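Local coordinates for Vpx protein (PDB 4Z8L) that probably loads the host restriction factor SAMHD1 onto the CRL4-DCAF1 ubiquitin ligase for degradation, and may also delay infected cells in G2, at residues 79-83 with 84-88. Sequence-based numbering, arbitrary orientation.
Sequences YTHMQ and QGCPC. With ZN (zinc ion), chain G.
His81, in the last turn of helix 63-84, and Cys86, just past its end, meet beside a zinc ion, with His81 NE2 3.4 Å from Cys86 CB. The metal bond is made by His81 NE2, 2.1 Å from zinc, and His38 supplies a second ligand through ND1. No zinc bond from Cys86 is modelled; its CB lies implausibly close to zinc at 2.5 Å, so the side chain's placement is doubtful at this resolution, although this cysteine is a known zinc ligand of the protein. As modelled, Cys86 SG lies obliquely to the imidazole, 5.1 Å from the His81 ring centroid, and Met82 CE is 3.8 Å from that sulfur.

Side-chain torsions place both groups. His81 holds CG anti to its backbone N (chi1 177°), which carries the ring toward zinc; Met82 bends at chi2 and chi3, bringing CE to the cysteine.

Behind this first shell, the backbone sets the turn. Gln84 N donates to Thr80 O at 2.9 Å (N-H...O 134°), the last i to i+4 bond that is not weak. Gly85 N donates weakly to both His81 O (2.8 Å) and Met82 O (3.2 Å), and its positive phi (92°) takes the chain out of the helix. Gln84 runs side by side with Thr80, whose OG1 bonds to Lys76 O.

A chain of another protein packs against this helix end; zinc ties it to His38 in the loop between helices 21-35 and 45-58.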
# COMPACT_ATOMS: atom_id res chain seq x y z
N TYR B 79 -0.68 -2.22 -3.69
CA TYR B 79 -0.75 -1.29 -2.57
C TYR B 79 -1.22 0.07 -3.06
O TYR B 79 -2.20 0.63 -2.54
CB TYR B 79 0.62 -1.18 -1.88
CG TYR B 79 0.74 -0.01 -0.92
CD1 TYR B 79 0.22 -0.08 0.36
CD2 TYR B 79 1.38 1.16 -1.31
CE1 TYR B 79 0.34 0.99 1.24
CE2 TYR B 79 1.50 2.23 -0.45
CZ TYR B 79 0.98 2.14 0.82
OH TYR B 79 1.10 3.21 1.68
N THR B 80 -0.53 0.59 -4.07
CA THR B 80 -0.86 1.90 -4.64
C THR B 80 -2.31 1.99 -5.09
O THR B 80 -3.03 2.89 -4.68
CB THR B 80 0.04 2.22 -5.85
OG1 THR B 80 1.41 2.30 -5.42
CG2 THR B 80 -0.37 3.54 -6.48
N HIS B 81 -2.73 1.05 -5.93
CA HIS B 81 -4.09 1.04 -6.48
C HIS B 81 -5.17 0.93 -5.41
O HIS B 81 -6.16 1.67 -5.45
CB HIS B 81 -4.25 -0.11 -7.47
CG HIS B 81 -5.64 -0.23 -8.03
ND1 HIS B 81 -6.18 0.72 -8.87
CD2 HIS B 81 -6.59 -1.17 -7.86
CE1 HIS B 81 -7.41 0.36 -9.20
NE2 HIS B 81 -7.68 -0.78 -8.60
N MET B 82 -5.00 0.01 -4.47
CA MET B 82 -6.01 -0.19 -3.45
C MET B 82 -6.08 1.00 -2.50
O MET B 82 -7.15 1.34 -1.99
CB MET B 82 -5.75 -1.48 -2.67
CG MET B 82 -5.78 -2.74 -3.53
SD MET B 82 -7.19 -2.83 -4.65
CE MET B 82 -8.54 -2.96 -3.49
N GLN B 83 -4.94 1.65 -2.26
CA GLN B 83 -4.94 2.87 -1.47
C GLN B 83 -5.58 4.01 -2.25
O GLN B 83 -6.13 4.95 -1.68
CB GLN B 83 -3.53 3.24 -1.03
CG GLN B 83 -2.97 2.32 0.04
CD GLN B 83 -3.74 2.42 1.35
OE1 GLN B 83 -4.69 1.67 1.57
NE2 GLN B 83 -3.32 3.33 2.22
N GLN B 84 -5.48 3.92 -3.58
CA GLN B 84 -6.09 4.90 -4.47
C GLN B 84 -7.59 4.69 -4.53
O GLN B 84 -8.36 5.62 -4.78
CB GLN B 84 -5.49 4.80 -5.87
CG GLN B 84 -4.59 5.96 -6.26
CD GLN B 84 -3.88 5.72 -7.58
OE1 GLN B 84 -3.34 4.64 -7.82
NE2 GLN B 84 -3.88 6.73 -8.45
N GLY B 85 -8.01 3.45 -4.28
CA GLY B 85 -9.42 3.10 -4.27
C GLY B 85 -9.89 2.62 -5.62
O GLY B 85 -9.41 3.09 -6.66
N CYS B 86 -10.82 1.68 -5.63
CA CYS B 86 -11.36 1.15 -6.87
C CYS B 86 -12.87 0.98 -6.75
O CYS B 86 -13.36 0.48 -5.74
CB CYS B 86 -10.71 -0.19 -7.23
SG CYS B 86 -10.92 -1.50 -6.01
N PRO B 87 -13.61 1.40 -7.79
CA PRO B 87 -15.08 1.40 -7.82
C PRO B 87 -15.69 -0.00 -7.68
O PRO B 87 -16.91 -0.14 -7.67
CB PRO B 87 -15.40 1.99 -9.20
CG PRO B 87 -14.16 2.70 -9.62
CD PRO B 87 -13.04 1.91 -9.05
N CYS B 88 -14.84 -1.02 -7.57
CA CYS B 88 -15.30 -2.40 -7.48
C CYS B 88 -14.45 -3.18 -6.48
O CYS B 88 -14.60 -3.02 -5.27
CB CYS B 88 -15.24 -3.07 -8.85
SG CYS B 88 -13.63 -2.94 -9.66
ZN ZN G . -9.56 -1.75 -8.79